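Local coordinates for protein 5-carboxyvanillate decarboxylase (Sphingobium sp. SYK-6, PDB 4ICM) that probably decarboxylates 5-carboxyvanillate, as a manganese-binding carboxy-lyase of the amidohydrolase family, at residues Gly51-Val56 with Asp297-Pro302; Leu171-Arg176 with Ile200-Asn205; Ala268-Gly273 with Met293-Tyr298. One frame throughout, in Å; residues are numbered along the deposited sequence.

In the fold
All three contacts are largely buried and gather round one manganese ion at the C-terminal mouth of a TIM barrel. Interaction 1 lies farthest out, its centre about 15 Å from the centre of the chain. It sets helix 49-54 against the loop that follows the last barrel strand, by proline and leucine packing, a bridging water and a partly exposed arginine. Interaction 2 backs strand 171-174 against helix 197-211 through close packing without a hydrogen bond across it. Interaction 3 starts as a single parallel bridge between the last two strands and runs on into loops, held by backbone bonds and waters. Interactions 1 and 3 share D297 and Y298, while Y172 of interaction 2 probably hydrogen-bonds T270 of interaction 3.

Interaction 1: Gly51-Val56 with Asp297-Pro302; sequences GRLSDV and DYPYQP. With MN (manganese (II) ion), chain I.
P299 is packed between two side chains of helix 49-54, with the guanidinium of R52 on one side of the ring and CD2 of L53 on another. Its CB sits 3.7 Å above the plane of the R52 guanidinium, displaced toward the rim, and the same CB also lies over the centre of the Y298 ring. The cis peptide bond before P299 folds the proline back in this way onto the aromatic ring preceding it. The R52 chain bends at chi2 (-112°) and again at chi3 (-70°), which turns its guanidinium over P299 CB, and this planar end stands 77° from the Y298 ring. R52 NH1 comes to 3.1 Å from Y298 OH, but at an angle too poor for a hydrogen bond; its charge is paired with E59 instead. With an alanine here, E59 would probably lose its salt-bridge partner and P299 CB the flat group that lies over it. The loop after the last strand of the TIM barrel carries D297, whose OD1 binds manganese at 2.2 Å together with E8, H174 and three waters. L53, a branched apolar residue on the buried side of its helix, crosses P299 at about a right angle, CD2 lying 3.6 Å from P299 CD. The same methyl approaches the phenol end of Y300, whose hydroxyl is hydrogen-bonded to T77. At the end of the helix, one water accepts from Y298 OH at 2.7 Å and donates to R52 O and to D55 OD2, tying the helix end to the loop.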
loop_
_atom_site.group_PDB
_atom_site.type_symbol
_atom_site.label_atom_id
_atom_site.label_comp_id
_atom_site.label_asym_id
_atom_site.label_seq_id
_atom_site.Cartn_x
_atom_site.Cartn_y
_atom_site.Cartn_z
ATOM N N GLY A 51 -27.619 10.712 -10.536
ATOM C CA GLY A 51 -28.617 9.936 -11.251
ATOM C C GLY A 51 -28.245 8.469 -11.377
ATOM O O GLY A 51 -29.084 7.587 -11.196
ATOM N N ARG A 52 -26.976 8.202 -11.666
ATOM C CA ARG A 52 -26.526 6.835 -11.897
ATOM C C ARG A 52 -26.496 6.063 -10.589
ATOM O O ARG A 52 -26.879 4.892 -10.536
ATOM C CB ARG A 52 -25.139 6.826 -12.546
ATOM C CG ARG A 52 -25.078 7.516 -13.895
ATOM C CD ARG A 52 -24.815 6.515 -15.009
ATOM N NE ARG A 52 -23.457 5.989 -14.953
ATOM C CZ ARG A 52 -23.102 4.783 -15.385
ATOM N NH1 ARG A 52 -24.010 3.961 -15.901
ATOM N NH2 ARG A 52 -21.836 4.396 -15.294
ATOM N N LEU A 53 -26.027 6.725 -9.535
ATOM C CA LEU A 53 -26.015 6.127 -8.208
ATOM C C LEU A 53 -27.444 5.823 -7.740
ATOM O O LEU A 53 -27.705 4.762 -7.173
ATOM C CB LEU A 53 -25.308 7.055 -7.213
ATOM C CG LEU A 53 -23.788 7.173 -7.342
ATOM C CD1 LEU A 53 -23.263 8.345 -6.523
ATOM C CD2 LEU A 53 -23.132 5.890 -6.878
ATOM N N SER A 54 -28.365 6.751 -7.994
ATOM C CA SER A 54 -29.747 6.618 -7.523
ATOM C C SER A 54 -30.525 5.538 -8.254
ATOM O O SER A 54 -31.406 4.909 -7.679
ATOM C CB SER A 54 -30.504 7.943 -7.653
ATOM O OG SER A 54 -29.920 8.931 -6.834
ATOM N N ASP A 55 -30.213 5.340 -9.529
ATOM C CA ASP A 55 -30.942 4.376 -10.340
ATOM C C ASP A 55 -30.681 2.927 -9.941
ATOM O O ASP A 55 -29.527 2.499 -9.833
ATOM C CB ASP A 55 -30.603 4.548 -11.815
ATOM C CG ASP A 55 -30.984 3.338 -12.629
ATOM O OD1 ASP A 55 -32.201 3.068 -12.734
ATOM O OD2 ASP A 55 -30.078 2.655 -13.150
ATOM N N VAL A 56 -31.760 2.171 -9.752
ATOM C CA VAL A 56 -31.660 0.742 -9.468
ATOM C C VAL A 56 -32.323 -0.114 -10.563
ATOM O O VAL A 56 -31.703 -1.043 -11.085
ATOM C CB VAL A 56 -32.257 0.392 -8.078
ATOM C CG1 VAL A 56 -32.208 -1.108 -7.836
ATOM C CG2 VAL A 56 -31.499 1.121 -6.973
ATOM N N ASP A 297 -17.992 -2.659 -8.899
ATOM C CA ASP A 297 -17.779 -1.273 -8.453
ATOM C C ASP A 297 -18.543 -0.301 -9.355
ATOM O O ASP A 297 -18.056 0.782 -9.679
ATOM C CB ASP A 297 -16.289 -0.897 -8.401
ATOM C CG ASP A 297 -15.944 -0.002 -7.223
ATOM O OD1 ASP A 297 -16.878 0.465 -6.532
ATOM O OD2 ASP A 297 -14.730 0.235 -7.001
ATOM N N TYR A 298 -19.735 -0.720 -9.775
ATOM C CA TYR A 298 -20.644 0.114 -10.535
ATOM C C TYR A 298 -21.153 1.182 -9.570
ATOM O O TYR A 298 -21.331 0.904 -8.388
ATOM C CB TYR A 298 -21.808 -0.747 -11.042
ATOM C CG TYR A 298 -22.831 0.001 -11.852
ATOM C CD1 TYR A 298 -22.645 0.216 -13.210
ATOM C CD2 TYR A 298 -23.987 0.500 -11.259
ATOM C CE1 TYR A 298 -23.587 0.912 -13.966
ATOM C CE2 TYR A 298 -24.940 1.197 -12.008
ATOM C CZ TYR A 298 -24.735 1.394 -13.361
ATOM O OH TYR A 298 -25.660 2.079 -14.113
ATOM N N PRO A 299 -21.383 2.408 -10.056
ATOM C CA PRO A 299 -21.261 2.907 -11.430
ATOM C C PRO A 299 -19.916 3.551 -11.742
ATOM O O PRO A 299 -19.750 4.153 -12.804
ATOM C CB PRO A 299 -22.363 3.971 -11.493
ATOM C CG PRO A 299 -22.373 4.541 -10.115
ATOM C CD PRO A 299 -22.085 3.372 -9.185
ATOM N N TYR A 300 -18.966 3.432 -10.822
ATOM C CA TYR A 300 -17.649 4.014 -11.014
ATOM C C TYR A 300 -16.863 3.201 -12.026
ATOM O O TYR A 300 -15.928 3.703 -12.637
ATOM C CB TYR A 300 -16.915 4.109 -9.672
ATOM C CG TYR A 300 -17.699 4.905 -8.654
ATOM C CD1 TYR A 300 -17.693 6.297 -8.678
ATOM C CD2 TYR A 300 -18.472 4.265 -7.689
ATOM C CE1 TYR A 300 -18.423 7.035 -7.756
ATOM C CE2 TYR A 300 -19.206 4.995 -6.759
ATOM C CZ TYR A 300 -19.180 6.377 -6.799
ATOM O OH TYR A 300 -19.909 7.102 -5.876
ATOM N N GLN A 301 -17.256 1.941 -12.193
ATOM C CA GLN A 301 -16.696 1.070 -13.225
ATOM C C GLN A 301 -17.841 0.502 -14.051
ATOM O O GLN A 301 -18.929 0.261 -13.512
ATOM C CB GLN A 301 -15.923 -0.095 -12.603
ATOM C CG GLN A 301 -14.866 0.298 -11.583
ATOM C CD GLN A 301 -13.468 0.044 -12.089
ATOM O OE1 GLN A 301 -13.278 -0.539 -13.163
ATOM N NE2 GLN A 301 -12.480 0.473 -11.321
ATOM N N PRO A 302 -17.606 0.269 -15.357
ATOM C CA PRO A 302 -18.660 -0.308 -16.209
ATOM C C PRO A 302 -18.786 -1.811 -16.004
ATOM O O PRO A 302 -17.797 -2.469 -15.676
ATOM C CB PRO A 302 -18.164 -0.009 -17.623
ATOM C CG PRO A 302 -16.672 0.030 -17.490
ATOM C CD PRO A 302 -16.395 0.609 -16.125
HETATM MN MN MN I . -16.646 1.171 -4.482
HETATM O O HOH W 1 -27.493 3.478 -12.658
HETATM O O HOH W 2 -14.607 2.192 -4.594
HETATM O O HOH W 3 -18.929 0.622 -4.391
HETATM O O HOH W 4 -17.234 3.204 -5.071
#

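Interaction 2: Leu171-Arg176 with Ile200-Asn205; sequences LYIHPR and IETSTN. With MN (manganese (II) ion), chain I.
The backbones come closest at P175 and T202, whose CA atoms are 5.4 Å apart, where strand 171-174 has just ended and the chain passes helix 197-211. No hydrogen bond crosses between the segments, so shape does the work. T202 meets the other segment with both branches: its OG1 rests 3.1 Å from P175 CA, and its CG2 lies 3.6 Å from I173 O. With OG1 beside the backbone N (chi1 -52°), the hydroxyl bonds back to Y198 O within the helix, while CG2, anti to that N, is turned to the strand and also meets I173 CG2. A small beta-branched residue therefore suits this tight spot. From the residue before T202, the CG of E201 approaches R176 O at 3.4 Å; that carbonyl is buried here with no polar partner in the model. The carboxylate of E201 goes to S145 and Y151, and R176 is salt-bridged to D32. H174 points away from the helix. Its ND1 donates to P175 O at 2.9 Å, in the carbonyl plane and on a lone pair, which, with the metal bond, probably fixes the ring's rotation and presents NE2 to the manganese, 2.2 Å away. A metal-binding histidine at the C-terminal end of the fifth strand, with a helix packed behind it, is characteristic of the amidohydrolase (beta/alpha)8 barrel.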
loop_
_atom_site.group_PDB
_atom_site.type_symbol
_atom_site.label_atom_id
_atom_site.label_comp_id
_atom_site.label_asym_id
_atom_site.label_seq_id
_atom_site.Cartn_x
_atom_site.Cartn_y
_atom_site.Cartn_z
ATOM N N LEU A 171 -18.859 -7.233 7.676
ATOM C CA LEU A 171 -18.674 -5.791 7.468
ATOM C C LEU A 171 -17.748 -5.509 6.295
ATOM O O LEU A 171 -16.567 -5.850 6.341
ATOM C CB LEU A 171 -18.087 -5.127 8.717
ATOM C CG LEU A 171 -17.737 -3.637 8.551
ATOM C CD1 LEU A 171 -19.000 -2.780 8.305
ATOM C CD2 LEU A 171 -16.938 -3.102 9.748
ATOM N N TYR A 172 -18.293 -4.892 5.248
ATOM C CA TYR A 172 -17.510 -4.435 4.113
ATOM C C TYR A 172 -16.929 -3.077 4.474
ATOM O O TYR A 172 -17.679 -2.120 4.682
ATOM C CB TYR A 172 -18.417 -4.299 2.879
ATOM C CG TYR A 172 -17.719 -4.415 1.540
ATOM C CD1 TYR A 172 -16.622 -3.622 1.228
ATOM C CD2 TYR A 172 -18.163 -5.324 0.584
ATOM C CE1 TYR A 172 -15.991 -3.729 -0.009
ATOM C CE2 TYR A 172 -17.537 -5.443 -0.647
ATOM C CZ TYR A 172 -16.449 -4.642 -0.935
ATOM O OH TYR A 172 -15.826 -4.748 -2.159
ATOM N N ILE A 173 -15.605 -2.991 4.566
ATOM C CA ILE A 173 -14.953 -1.715 4.823
ATOM C C ILE A 173 -14.522 -1.153 3.480
ATOM O O ILE A 173 -13.497 -1.537 2.922
ATOM C CB ILE A 173 -13.745 -1.833 5.761
ATOM C CG1 ILE A 173 -14.144 -2.519 7.063
ATOM C CG2 ILE A 173 -13.182 -0.459 6.046
ATOM C CD1 ILE A 173 -13.046 -2.476 8.164
ATOM N N HIS A 174 -15.365 -0.278 2.955
ATOM C CA HIS A 174 -15.203 0.328 1.646
ATOM C C HIS A 174 -14.263 1.520 1.797
ATOM O O HIS A 174 -14.101 2.038 2.906
ATOM C CB HIS A 174 -16.596 0.781 1.176
ATOM C CG HIS A 174 -16.638 1.327 -0.214
ATOM N ND1 HIS A 174 -16.246 2.613 -0.522
ATOM C CD2 HIS A 174 -17.079 0.780 -1.373
ATOM C CE1 HIS A 174 -16.408 2.821 -1.816
ATOM N NE2 HIS A 174 -16.921 1.727 -2.353
ATOM N N PRO A 175 -13.611 1.954 0.702
ATOM C CA PRO A 175 -12.752 3.122 0.902
ATOM C C PRO A 175 -13.488 4.434 1.146
ATOM O O PRO A 175 -14.693 4.570 0.912
ATOM C CB PRO A 175 -11.978 3.218 -0.420
ATOM C CG PRO A 175 -11.947 1.825 -0.921
ATOM C CD PRO A 175 -13.297 1.264 -0.564
ATOM N N ARG A 176 -12.684 5.396 1.588
ATOM C CA ARG A 176 -13.030 6.783 1.780
ATOM C C ARG A 176 -11.714 7.479 1.446
ATOM O O ARG A 176 -10.683 6.810 1.364
ATOM C CB ARG A 176 -13.312 6.973 3.255
ATOM C CG ARG A 176 -14.440 7.847 3.563
ATOM C CD ARG A 176 -14.292 8.306 4.982
ATOM N NE ARG A 176 -14.438 9.744 5.020
ATOM C CZ ARG A 176 -14.882 10.416 6.068
ATOM N NH1 ARG A 176 -15.209 9.764 7.178
ATOM N NH2 ARG A 176 -14.988 11.735 6.002
ATOM N N ILE A 200 -4.609 3.242 0.258
ATOM C CA ILE A 200 -3.698 3.486 1.380
ATOM C C ILE A 200 -4.503 3.714 2.668
ATOM O O ILE A 200 -4.175 3.171 3.725
ATOM C CB ILE A 200 -2.794 4.693 1.113
ATOM C CG1 ILE A 200 -1.863 4.414 -0.077
ATOM C CG2 ILE A 200 -1.981 5.037 2.358
ATOM C CD1 ILE A 200 -1.068 3.126 0.038
ATOM N N GLU A 201 -5.567 4.510 2.559
ATOM C CA GLU A 201 -6.445 4.813 3.691
ATOM C C GLU A 201 -7.077 3.552 4.274
ATOM O O GLU A 201 -7.048 3.311 5.490
ATOM C CB GLU A 201 -7.539 5.781 3.231
ATOM C CG GLU A 201 -8.820 5.767 4.049
ATOM C CD GLU A 201 -8.644 6.327 5.447
ATOM O OE1 GLU A 201 -7.623 7.009 5.709
ATOM O OE2 GLU A 201 -9.535 6.085 6.286
ATOM N N THR A 202 -7.617 2.729 3.389
ATOM C CA THR A 202 -8.408 1.576 3.792
ATOM C C THR A 202 -7.524 0.454 4.297
ATOM O O THR A 202 -7.832 -0.168 5.305
ATOM C CB THR A 202 -9.272 1.076 2.623
ATOM O OG1 THR A 202 -10.015 2.181 2.102
ATOM C CG2 THR A 202 -10.245 0.014 3.084
ATOM N N SER A 203 -6.415 0.201 3.606
ATOM C CA SER A 203 -5.506 -0.848 4.034
ATOM C C SER A 203 -4.871 -0.503 5.369
ATOM O O SER A 203 -4.645 -1.385 6.188
ATOM C CB SER A 203 -4.415 -1.116 2.995
ATOM O OG SER A 203 -3.642 0.043 2.771
ATOM N N THR A 204 -4.590 0.778 5.595
ATOM C CA THR A 204 -3.957 1.180 6.857
ATOM C C THR A 204 -4.922 0.958 8.008
ATOM O O THR A 204 -4.531 0.452 9.062
ATOM C CB THR A 204 -3.444 2.634 6.823
ATOM O OG1 THR A 204 -2.401 2.733 5.841
ATOM C CG2 THR A 204 -2.891 3.037 8.186
ATOM N N ASN A 205 -6.185 1.326 7.785
ATOM C CA ASN A 205 -7.263 1.058 8.734
ATOM C C ASN A 205 -7.266 -0.422 9.131
ATOM O O ASN A 205 -7.187 -0.761 10.315
ATOM C CB ASN A 205 -8.614 1.436 8.108
ATOM C CG ASN A 205 -9.716 1.672 9.144
ATOM O OD1 ASN A 205 -9.602 1.283 10.313
ATOM N ND2 ASN A 205 -10.794 2.314 8.706
HETATM MN MN MN I . -16.646 1.171 -4.482
HETATM O O HOH W 3 -18.929 0.622 -4.391
HETATM O O HOH W 4 -17.234 3.204 -5.071
HETATM O O HOH W 2 -14.607 2.192 -4.594
#

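Interaction 3: Ala268-Gly273 with Met293-Tyr298; sequences AITTSG and MWAIDY. With MN (manganese (II) ion), chain I.
M293 O is gripped twice from the neighbouring strand: T271 N donates to M293 O at 2.9 Å, and T270 CA makes a CH-O contact at the same distance. The amide of the same residue, M293 N, donates to I269 O at 2.8 Å. Together these bonds form the parallel bridge between T270 and M293 that joins the seventh and eighth strands of the barrel. Beyond it the main chains no longer pair regularly, and side chains and water take over. T271 OG1, set between its backbone N and carbonyl carbon (chi1 68°), accepts a weak bond from A295 N and holds a water that also reaches A295 O. A second water accepts from G273 N at 2.9 Å and donates to I296 O. Between these polar links the packing is small and apolar. The methyl of A295 fits beside S272 CB at 3.9 Å, and S272 CB also touches D297 CB, a closeness that suits small residues. At the other end, the bend at the sulfur of M293 (chi3 -82°) brings CE to 3.8 Å from A268 CB, beside helix 317-331. The W294 side chain sets off away from the other segment, yet CD1 stays 3.6 Å from T271 OG1, and NE1 is bonded to A306 O. The hydroxyls that face the site are held from outside the pair: T270 OG1 is hydrogen-bonded to Y172 OH, and S272 OG bonds to E8 and to the backbone N of H227, while H227 NE2 holds D297 OD2. The contact thus passes from a backbone-bonded strand pair into a polar second shell, in which S272 and H227 probably help to position the metal ligands E8 and D297.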
loop_
_atom_site.group_PDB
_atom_site.type_symbol
_atom_site.label_atom_id
_atom_site.label_comp_id
_atom_site.label_asym_id
_atom_site.label_seq_id
_atom_site.Cartn_x
_atom_site.Cartn_y
_atom_site.Cartn_z
ATOM N N ALA A 268 -12.199 -11.505 4.024
ATOM C CA ALA A 268 -12.380 -11.994 2.667
ATOM C C ALA A 268 -12.212 -10.772 1.783
ATOM O O ALA A 268 -12.291 -9.641 2.268
ATOM C CB ALA A 268 -13.770 -12.606 2.497
ATOM N N ILE A 269 -11.956 -10.971 0.494
ATOM C CA ILE A 269 -11.688 -9.832 -0.361
ATOM C C ILE A 269 -12.567 -9.876 -1.598
ATOM O O ILE A 269 -13.178 -10.906 -1.898
ATOM C CB ILE A 269 -10.199 -9.764 -0.824
ATOM C CG1 ILE A 269 -9.900 -10.857 -1.850
ATOM C CG2 ILE A 269 -9.242 -9.875 0.362
ATOM C CD1 ILE A 269 -8.554 -10.633 -2.619
ATOM N N THR A 270 -12.640 -8.753 -2.302
ATOM C CA THR A 270 -13.298 -8.744 -3.606
ATOM C C THR A 270 -12.407 -8.151 -4.692
ATOM O O THR A 270 -11.407 -7.501 -4.392
ATOM C CB THR A 270 -14.656 -8.011 -3.601
ATOM O OG1 THR A 270 -14.448 -6.613 -3.838
ATOM C CG2 THR A 270 -15.390 -8.229 -2.277
ATOM N N THR A 271 -12.792 -8.365 -5.950
ATOM C CA THR A 271 -11.978 -7.962 -7.097
ATOM C C THR A 271 -12.355 -6.599 -7.685
ATOM O O THR A 271 -11.927 -6.272 -8.783
ATOM C CB THR A 271 -12.093 -8.983 -8.245
ATOM O OG1 THR A 271 -13.423 -8.941 -8.782
ATOM C CG2 THR A 271 -11.782 -10.393 -7.758
ATOM N N SER A 272 -13.144 -5.806 -6.965
ATOM C CA SER A 272 -13.602 -4.515 -7.481
ATOM C C SER A 272 -12.441 -3.662 -7.959
ATOM O O SER A 272 -11.474 -3.476 -7.247
ATOM C CB SER A 272 -14.376 -3.746 -6.415
ATOM O OG SER A 272 -13.598 -3.621 -5.235
ATOM N N GLY A 273 -12.532 -3.156 -9.177
ATOM C CA GLY A 273 -11.506 -2.262 -9.674
ATOM C C GLY A 273 -10.141 -2.873 -9.893
ATOM O O GLY A 273 -9.176 -2.142 -10.085
ATOM N N MET A 293 -14.033 -12.808 -3.735
ATOM C CA MET A 293 -15.333 -12.594 -4.357
ATOM C C MET A 293 -15.252 -11.609 -5.513
ATOM O O MET A 293 -14.450 -10.685 -5.498
ATOM C CB MET A 293 -16.325 -12.060 -3.317
ATOM C CG MET A 293 -16.749 -13.068 -2.242
ATOM S SD MET A 293 -17.794 -12.293 -0.977
ATOM C CE MET A 293 -16.550 -11.536 0.071
ATOM N N TRP A 294 -16.110 -11.795 -6.512
ATOM C CA TRP A 294 -16.158 -10.888 -7.638
ATOM C C TRP A 294 -17.005 -9.659 -7.305
ATOM O O TRP A 294 -17.939 -9.713 -6.494
ATOM C CB TRP A 294 -16.715 -11.626 -8.857
ATOM C CG TRP A 294 -16.943 -10.785 -10.082
ATOM C CD1 TRP A 294 -15.994 -10.305 -10.943
ATOM C CD2 TRP A 294 -18.214 -10.364 -10.599
ATOM N NE1 TRP A 294 -16.601 -9.596 -11.959
ATOM C CE2 TRP A 294 -17.962 -9.614 -11.763
ATOM C CE3 TRP A 294 -19.548 -10.540 -10.175
ATOM C CZ2 TRP A 294 -18.989 -9.048 -12.531
ATOM C CZ3 TRP A 294 -20.569 -9.967 -10.935
ATOM C CH2 TRP A 294 -20.280 -9.230 -12.098
ATOM N N ALA A 295 -16.654 -8.544 -7.926
ATOM C CA ALA A 295 -17.432 -7.318 -7.813
ATOM C C ALA A 295 -17.212 -6.476 -9.064
ATOM O O ALA A 295 -16.300 -6.747 -9.856
ATOM C CB ALA A 295 -17.049 -6.542 -6.553
ATOM N N ILE A 296 -18.052 -5.466 -9.240
ATOM C CA ILE A 296 -17.947 -4.575 -10.383
ATOM C C ILE A 296 -17.430 -3.202 -9.983
ATOM O O ILE A 296 -16.545 -2.661 -10.649
ATOM C CB ILE A 296 -19.306 -4.392 -11.071
ATOM C CG1 ILE A 296 -19.837 -5.725 -11.593
ATOM C CG2 ILE A 296 -19.193 -3.386 -12.219
ATOM C CD1 ILE A 296 -21.290 -5.640 -12.101
ATOM N N ASP A 297 -17.992 -2.659 -8.899
ATOM C CA ASP A 297 -17.779 -1.273 -8.453
ATOM C C ASP A 297 -18.543 -0.301 -9.355
ATOM O O ASP A 297 -18.056 0.782 -9.679
ATOM C CB ASP A 297 -16.289 -0.897 -8.401
ATOM C CG ASP A 297 -15.944 -0.002 -7.223
ATOM O OD1 ASP A 297 -16.878 0.465 -6.532
ATOM O OD2 ASP A 297 -14.730 0.235 -7.001
ATOM N N TYR A 298 -19.735 -0.720 -9.775
ATOM C CA TYR A 298 -20.644 0.114 -10.535
ATOM C C TYR A 298 -21.153 1.182 -9.570
ATOM O O TYR A 298 -21.331 0.904 -8.388
ATOM C CB TYR A 298 -21.808 -0.747 -11.042
ATOM C CG TYR A 298 -22.831 0.001 -11.852
ATOM C CD1 TYR A 298 -22.645 0.216 -13.210
ATOM C CD2 TYR A 298 -23.987 0.500 -11.259
ATOM C CE1 TYR A 298 -23.587 0.912 -13.966
ATOM C CE2 TYR A 298 -24.940 1.197 -12.008
ATOM C CZ TYR A 298 -24.735 1.394 -13.361
ATOM O OH TYR A 298 -25.660 2.079 -14.113
HETATM MN MN MN I . -16.646 1.171 -4.482
HETATM O O HOH W 5 -13.870 -7.334 -10.855
HETATM O O HOH W 6 -14.284 -3.949 -11.288
HETATM O O HOH W 2 -14.607 2.192 -4.594
HETATM O O HOH W 3 -18.929 0.622 -4.391
HETATM O O HOH W 4 -17.234 3.204 -5.071
#